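Local coordinates for protein Cfl (Pectobacterium brasiliense, PDB 7A9J) that probably activates carboxylic acids with ATP, as AMP-binding ligases do, and acts as a coronafacic acid ligase, at residues Q58-A61 / T62-S66; L104-A108 / K109-N113; E269-E273 / T274-W278. The protein carries 1 engineered substitution. One frame throughout, in Å; residues are numbered along the deposited sequence.

Contact 1: residues Q58-A61 / T62-S66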
loop_
_atom_site.group_PDB
_atom_site.type_symbol
_atom_site.label_atom_id
_atom_site.label_comp_id
_atom_site.label_asym_id
_atom_site.label_seq_id
_atom_site.Cartn_x
_atom_site.Cartn_y
_atom_site.Cartn_z
ATOM N N GLN A 58 22.402 -11.904 11.891
ATOM C CA GLN A 58 23.726 -11.691 12.466
ATOM C C GLN A 58 24.831 -12.004 11.470
ATOM O O GLN A 58 25.810 -11.242 11.399
ATOM C CB GLN A 58 23.909 -12.507 13.761
ATOM C CG GLN A 58 22.977 -11.946 14.860
ATOM C CD GLN A 58 23.036 -12.811 16.139
ATOM O OE1 GLN A 58 23.529 -13.936 16.135
ATOM N NE2 GLN A 58 22.513 -12.274 17.214
ATOM N N ARG A 59 24.715 -13.130 10.715
ATOM C CA ARG A 59 25.737 -13.468 9.721
ATOM C C ARG A 59 25.822 -12.387 8.626
ATOM O O ARG A 59 26.946 -11.998 8.216
ATOM C CB ARG A 59 25.466 -14.839 9.100
ATOM C CG ARG A 59 25.803 -16.022 10.017
ATOM C CD ARG A 59 25.863 -17.326 9.226
ATOM N NE ARG A 59 26.503 -18.343 10.069
ATOM C CZ ARG A 59 27.569 -19.061 9.757
ATOM N NH1 ARG A 59 28.016 -19.944 10.639
ATOM N NH2 ARG A 59 28.174 -18.932 8.579
ATOM N N ILE A 60 24.667 -11.875 8.189
ATOM C CA ILE A 60 24.677 -10.840 7.153
ATOM C C ILE A 60 25.365 -9.592 7.691
ATOM O O ILE A 60 26.264 -9.033 7.048
ATOM C CB ILE A 60 23.261 -10.516 6.636
ATOM C CG1 ILE A 60 22.596 -11.725 5.949
ATOM C CG2 ILE A 60 23.363 -9.343 5.613
ATOM C CD1 ILE A 60 21.009 -11.605 5.929
ATOM N N ALA A 61 25.013 -9.189 8.915
ATOM C CA ALA A 61 25.690 -8.057 9.548
ATOM C C ALA A 61 27.198 -8.243 9.593
ATOM O O ALA A 61 27.957 -7.299 9.313
ATOM C CB ALA A 61 25.155 -7.824 10.958
ATOM N N THR A 62 27.671 -9.451 9.942
ATOM C CA THR A 62 29.107 -9.645 9.974
ATOM C C THR A 62 29.707 -9.560 8.577
ATOM O O THR A 62 30.787 -8.982 8.404
ATOM C CB THR A 62 29.428 -10.983 10.649
ATOM O OG1 THR A 62 29.025 -10.895 12.029
ATOM C CG2 THR A 62 30.928 -11.284 10.591
ATOM N N GLY A 63 29.019 -10.119 7.574
ATOM C CA GLY A 63 29.533 -10.055 6.214
ATOM C C GLY A 63 29.629 -8.630 5.689
ATOM O O GLY A 63 30.646 -8.247 5.075
ATOM N N LEU A 64 28.608 -7.823 5.969
ATOM C CA LEU A 64 28.609 -6.412 5.592
ATOM C C LEU A 64 29.787 -5.704 6.231
ATOM O O LEU A 64 30.563 -5.017 5.560
ATOM C CB LEU A 64 27.300 -5.741 6.032
ATOM C CG LEU A 64 26.037 -6.152 5.303
ATOM C CD1 LEU A 64 24.827 -5.541 6.024
ATOM C CD2 LEU A 64 26.192 -5.571 3.887
ATOM N N LYS A 65 29.951 -5.880 7.542
ATOM C CA LYS A 65 31.048 -5.176 8.198
ATOM C C LYS A 65 32.387 -5.714 7.734
ATOM O O LYS A 65 33.343 -4.935 7.570
ATOM C CB LYS A 65 30.887 -5.253 9.725
ATOM C CG LYS A 65 29.684 -4.379 10.175
ATOM C CD LYS A 65 29.766 -3.830 11.620
ATOM C CE LYS A 65 29.129 -4.765 12.632
ATOM N NZ LYS A 65 29.584 -4.432 14.028
ATOM N N SER A 66 32.479 -7.023 7.481
ATOM C CA SER A 66 33.748 -7.566 6.993
ATOM C C SER A 66 34.110 -7.033 5.614
ATOM O O SER A 66 35.299 -6.970 5.265
ATOM C CB SER A 66 33.695 -9.077 6.967
ATOM O OG SER A 66 33.810 -9.529 8.299
#
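I60 and L64 lie side by side one helical turn apart and point the same way. Their nearest branches are I60 CG2 and L64 CD1, 4.1 Å apart, a loose apolar contact. The chi1 of I60, -63°, puts CG2 beside the carbonyl carbon, where it meets L64 CD1. L64 also packs on the backbone: its CG lies 3.4 Å from I60 O. The same carbonyl takes the amide of L64, with L64 N to I60 O at 2.9 Å and an N-H...O angle of 169°.

The amide of T62 bonds to Q58 O, with T62 N 3.0 Å away. The hydroxyl T62 OG1 accepts from the amide of D172. Its own weak approach to Q58 O, 3.3 Å from OG1, is not settled. The bonds G63 N to R59 O and K65 N to A61 O continue the regular i to i+4 pattern of an alpha helix. All nine residues belong to helix 50-66, and this is its C-terminal part.

At the end of the helix, T62 O accepts two bonds from S66, one from its amide and one from its hydroxyl. The two donors come from opposite faces of the carbonyl plane. S66 OG is 3.1 Å from T62 O and stands above that plane.

Neighbouring helices pack on the I60, A61 and L64 side. Helix 83-95 meets I60 through A87 and A91, and A61 through I95. Helix 163-166 meets I60 and L64 through I166. The charged chains reach the loop after helix 163-166: R59 NH2 bonds to I167 O, and K65 NZ forms a salt bridge with D176 and a hydrogen bond with S174 OG.

Contact 2: residues L104-A108 / K109-N113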
loop_
_atom_site.group_PDB
_atom_site.type_symbol
_atom_site.label_atom_id
_atom_site.label_comp_id
_atom_site.label_asym_id
_atom_site.label_seq_id
_atom_site.Cartn_x
_atom_site.Cartn_y
_atom_site.Cartn_z
ATOM N N LEU A 104 10.375 -3.162 -7.698
ATOM C CA LEU A 104 10.454 -4.064 -8.831
ATOM C C LEU A 104 9.763 -3.516 -10.074
ATOM O O LEU A 104 9.916 -4.106 -11.145
ATOM C CB LEU A 104 9.857 -5.432 -8.476
ATOM C CG LEU A 104 10.329 -6.065 -7.150
ATOM C CD1 LEU A 104 9.825 -7.520 -7.022
ATOM C CD2 LEU A 104 11.864 -5.989 -7.021
ATOM N N LYS A 105 9.002 -2.416 -9.958
ATOM C CA LYS A 105 8.377 -1.797 -11.106
ATOM C C LYS A 105 9.335 -0.891 -11.859
ATOM O O LYS A 105 9.022 -0.525 -12.972
ATOM C CB LYS A 105 7.129 -0.997 -10.675
ATOM C CG LYS A 105 6.238 -1.828 -9.705
ATOM C CD LYS A 105 4.738 -1.663 -9.965
ATOM C CE LYS A 105 3.940 -2.613 -9.064
ATOM N NZ LYS A 105 4.381 -4.045 -9.204
ATOM N N LEU A 106 10.502 -0.572 -11.297
ATOM C CA LEU A 106 11.467 0.289 -11.956
ATOM C C LEU A 106 12.130 -0.380 -13.154
ATOM O O LEU A 106 12.560 -1.536 -13.082
ATOM C CB LEU A 106 12.543 0.728 -10.977
ATOM C CG LEU A 106 12.086 1.470 -9.723
ATOM C CD1 LEU A 106 13.272 1.588 -8.799
ATOM C CD2 LEU A 106 11.537 2.816 -10.091
ATOM N N SER A 107 12.229 0.369 -14.255
ATOM C CA SER A 107 13.075 -0.026 -15.379
ATOM C C SER A 107 14.559 -0.033 -14.972
ATOM O O SER A 107 14.953 0.490 -13.923
ATOM C CB SER A 107 12.889 0.925 -16.555
ATOM O OG SER A 107 13.541 2.164 -16.297
ATOM N N ALA A 108 15.387 -0.648 -15.828
ATOM C CA ALA A 108 16.830 -0.675 -15.585
ATOM C C ALA A 108 17.429 0.735 -15.509
ATOM O O ALA A 108 18.287 1.012 -14.665
ATOM C CB ALA A 108 17.516 -1.492 -16.686
ATOM N N LYS A 109 16.980 1.646 -16.368
ATOM C CA LYS A 109 17.511 3.009 -16.307
ATOM C C LYS A 109 17.072 3.680 -15.012
ATOM O O LYS A 109 17.847 4.408 -14.376
ATOM C CB LYS A 109 17.095 3.828 -17.556
ATOM C CG LYS A 109 15.591 3.750 -17.901
ATOM C CD LYS A 109 15.273 3.879 -19.418
ATOM C CE LYS A 109 13.747 3.990 -19.698
ATOM N NZ LYS A 109 13.014 2.696 -19.890
ATOM N N GLU A 110 15.862 3.366 -14.558
ATOM C CA GLU A 110 15.362 3.979 -13.337
ATOM C C GLU A 110 16.078 3.438 -12.116
ATOM O O GLU A 110 16.335 4.172 -11.150
ATOM C CB GLU A 110 13.864 3.729 -13.224
ATOM C CG GLU A 110 13.082 4.700 -14.161
ATOM C CD GLU A 110 11.654 4.258 -14.423
ATOM O OE1 GLU A 110 11.279 3.142 -14.023
ATOM O OE2 GLU A 110 10.898 5.029 -15.047
ATOM N N VAL A 111 16.360 2.140 -12.126
ATOM C CA VAL A 111 17.130 1.532 -11.044
ATOM C C VAL A 111 18.504 2.176 -10.963
ATOM O O VAL A 111 18.940 2.594 -9.891
ATOM C CB VAL A 111 17.234 0.020 -11.278
ATOM C CG1 VAL A 111 18.319 -0.586 -10.324
ATOM C CG2 VAL A 111 15.875 -0.629 -11.048
ATOM N N LYS A 112 19.177 2.316 -12.116
ATOM C CA LYS A 112 20.472 2.979 -12.120
ATOM C C LYS A 112 20.374 4.402 -11.575
ATOM O O LYS A 112 21.190 4.818 -10.740
ATOM C CB LYS A 112 21.050 2.969 -13.525
ATOM C CG LYS A 112 22.402 3.727 -13.632
ATOM C CD LYS A 112 23.141 3.491 -14.942
ATOM C CE LYS A 112 24.629 3.843 -14.783
ATOM N NZ LYS A 112 25.270 4.051 -16.125
ATOM N N ASN A 113 19.345 5.143 -11.992
ATOM C CA ASN A 113 19.179 6.504 -11.486
ATOM C C ASN A 113 19.077 6.543 -9.964
ATOM O O ASN A 113 19.705 7.398 -9.321
ATOM C CB ASN A 113 17.950 7.167 -12.102
ATOM C CG ASN A 113 17.812 8.608 -11.638
ATOM O OD1 ASN A 113 18.722 9.412 -11.833
ATOM N ND2 ASN A 113 16.710 8.922 -10.968
#
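S107 and E110 exchange two hydrogen bonds at the start of helix 108-117. In one, E110 N donates to the hydroxyl S107 OG at 3.1 Å. In the other, S107 N donates to the carboxylate oxygen E110 OE1 at 2.9 Å. S107 N meets OE1 on its anti side, 33° out of the carboxylate plane. S107 OG lies between its own backbone N and carbonyl carbon, chi1 75°, and this turns it toward the amide of E110. In E110, chi1 of -78° sets CG beside the backbone N, and the extended chain beyond carries OE1 to S107 N.

Backbone bonds start the helix proper. V111 N donates to S107 O at 2.8 Å, and K112 N to A108 O.

The apolar contact is made by L106, just before the cap. Its CB meets V111 CG2 at 3.6 Å, and the two side chains cross obliquely. V111 also touches L102 and T133.

K109 folds beside the cap. Bends at chi2 and chi4 bring NZ back beside the serine, with K109 NZ 3.7 Å from S107 OG.

S107 is the N-cap, and its reciprocal pairing with E110 is the capping box of a helix N-terminus.

Contact 3: residues E269-E273 / T274-W278; sequences ETLKE and TQPAW
The C-terminal end of helix 267-274 turns here into the loop that leads to strand 278-281. T274 ends the helix and bonds twice to T270 O. Its amide N and its hydroxyl OG1 each lie 2.8 Å from T270 O. The amide is tilted 18° from the carbonyl plane, while OG1 stands above it. The hydroxyl reaches the oxygen because OG1 sits between the backbone N and the carbonyl carbon of T274, chi1 58°. The T270 hydroxyl bonds to D263 O, with N266 O sharing it as a second acceptor.

The next residue, Q275, leaves the helix with a positive phi of 45°. Its amide still bonds back, with Q275 N to L271 O at 2.9 Å. Q275 CG lies 3.5 Å from K272 O.

L271 gives the apolar part. Its CD2 touches the ring of P276 at CG, 3.5 Å away, and the two side chains cross at about a right angle. L232 of strand 230-233 packs against both. The arrangement is a helix C-terminus in which a residue of positive phi turns the chain toward strand 278-281, which pairs in parallel with strands 230-233 and 306-311.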
loop_
_atom_site.group_PDB
_atom_site.type_symbol
_atom_site.label_atom_id
_atom_site.label_comp_id
_atom_site.label_asym_id
_atom_site.label_seq_id
_atom_site.Cartn_x
_atom_site.Cartn_y
_atom_site.Cartn_z
ATOM N N GLU A 269 -5.808 -20.492 -5.249
ATOM C CA GLU A 269 -5.270 -21.781 -4.817
ATOM C C GLU A 269 -4.210 -21.606 -3.736
ATOM O O GLU A 269 -4.140 -22.407 -2.799
ATOM C CB GLU A 269 -4.726 -22.558 -6.010
ATOM C CG GLU A 269 -5.830 -23.266 -6.823
ATOM C CD GLU A 269 -6.587 -24.355 -6.029
ATOM O OE1 GLU A 269 -6.066 -24.845 -4.996
ATOM O OE2 GLU A 269 -7.711 -24.729 -6.444
ATOM N N THR A 270 -3.362 -20.584 -3.860
ATOM C CA THR A 270 -2.376 -20.309 -2.827
ATOM C C THR A 270 -3.032 -20.049 -1.479
ATOM O O THR A 270 -2.533 -20.507 -0.440
ATOM C CB THR A 270 -1.527 -19.117 -3.269
ATOM O OG1 THR A 270 -0.823 -19.519 -4.470
ATOM C CG2 THR A 270 -0.546 -18.685 -2.147
ATOM N N LEU A 271 -4.136 -19.294 -1.472
ATOM C CA LEU A 271 -4.790 -18.955 -0.209
ATOM C C LEU A 271 -5.468 -20.174 0.405
ATOM O O LEU A 271 -5.489 -20.317 1.636
ATOM C CB LEU A 271 -5.795 -17.814 -0.417
ATOM C CG LEU A 271 -5.205 -16.414 -0.593
ATOM C CD1 LEU A 271 -6.305 -15.393 -0.782
ATOM C CD2 LEU A 271 -4.362 -16.077 0.695
ATOM N N LYS A 272 -6.043 -21.048 -0.423
ATOM C CA LYS A 272 -6.578 -22.302 0.114
ATOM C C LYS A 272 -5.475 -23.121 0.762
ATOM O O LYS A 272 -5.696 -23.785 1.779
ATOM C CB LYS A 272 -7.270 -23.116 -0.980
ATOM C CG LYS A 272 -8.576 -22.492 -1.472
ATOM C CD LYS A 272 -9.199 -23.366 -2.570
ATOM C CE LYS A 272 -10.577 -22.858 -2.990
ATOM N NZ LYS A 272 -11.093 -23.567 -4.191
ATOM N N GLU A 273 -4.274 -23.077 0.202
ATOM C CA GLU A 273 -3.227 -23.918 0.774
ATOM C C GLU A 273 -2.625 -23.281 2.013
ATOM O O GLU A 273 -2.323 -23.970 2.990
ATOM C CB GLU A 273 -2.122 -24.178 -0.238
ATOM C CG GLU A 273 -0.966 -24.952 0.350
ATOM C CD GLU A 273 0.052 -25.349 -0.699
ATOM O OE1 GLU A 273 0.881 -26.242 -0.417
ATOM O OE2 GLU A 273 0.018 -24.765 -1.809
ATOM N N THR A 274 -2.424 -21.961 1.993
ATOM C CA THR A 274 -1.635 -21.356 3.046
ATOM C C THR A 274 -2.471 -20.776 4.172
ATOM O O THR A 274 -1.957 -20.649 5.284
ATOM C CB THR A 274 -0.753 -20.246 2.485
ATOM O OG1 THR A 274 -1.597 -19.271 1.848
ATOM C CG2 THR A 274 0.275 -20.789 1.508
ATOM N N GLN A 275 -3.737 -20.459 3.915
ATOM C CA GLN A 275 -4.679 -20.001 4.929
ATOM C C GLN A 275 -4.148 -18.951 5.905
ATOM O O GLN A 275 -4.175 -19.159 7.120
ATOM C CB GLN A 275 -5.202 -21.208 5.699
ATOM C CG GLN A 275 -5.976 -22.124 4.822
ATOM C CD GLN A 275 -6.660 -23.201 5.624
ATOM O OE1 GLN A 275 -6.001 -24.075 6.171
ATOM N NE2 GLN A 275 -7.987 -23.126 5.719
ATOM N N PRO A 276 -3.678 -17.810 5.408
ATOM C CA PRO A 276 -3.216 -16.765 6.312
ATOM C C PRO A 276 -4.383 -16.212 7.139
ATOM O O PRO A 276 -5.558 -16.305 6.763
ATOM C CB PRO A 276 -2.650 -15.701 5.366
ATOM C CG PRO A 276 -3.428 -15.905 4.087
ATOM C CD PRO A 276 -3.646 -17.376 3.991
ATOM N N ALA A 277 -4.049 -15.658 8.296
ATOM C CA ALA A 277 -5.049 -15.075 9.187
ATOM C C ALA A 277 -5.359 -13.636 8.824
ATOM O O ALA A 277 -6.405 -13.116 9.247
ATOM C CB ALA A 277 -4.566 -15.094 10.644
ATOM N N TRP A 278 -4.476 -12.991 8.053
ATOM C CA TRP A 278 -4.563 -11.556 7.811
ATOM C C TRP A 278 -3.914 -11.305 6.468
ATOM O O TRP A 278 -2.836 -11.863 6.198
ATOM C CB TRP A 278 -3.850 -10.813 8.936
ATOM C CG TRP A 278 -3.966 -9.293 8.905
ATOM C CD1 TRP A 278 -4.824 -8.540 9.647
ATOM C CD2 TRP A 278 -3.095 -8.394 8.245
ATOM N NE1 TRP A 278 -4.553 -7.207 9.461
ATOM C CE2 TRP A 278 -3.504 -7.094 8.580
ATOM C CE3 TRP A 278 -2.006 -8.572 7.353
ATOM C CZ2 TRP A 278 -2.868 -5.948 8.100
ATOM C CZ3 TRP A 278 -1.371 -7.426 6.845
ATOM C CH2 TRP A 278 -1.788 -6.125 7.242
#

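In the fold
The three contacts follow one another along the AMP-binding part of the chain, and none touches another. The centre of contact 1 is about 31 Å from the centre of the chain, against about 20 Å for contacts 2 and 3. Centre to centre, contacts 1 and 2 are about 27 Å apart and contacts 2 and 3 about 32 Å. The nearest atoms of contacts 2 and 3 are about 16 Å apart. The K105 side chain of contact 2 is about 10 Å from the bound 6-ethyl-1-oxidanylidene-indene-4-carboxylic acid. No residue of the three contacts belongs to its pocket, which includes W241 and Y334. Contacts 1 and 3 involve C-terminal parts of helices, whereas contact 2 is a helix start.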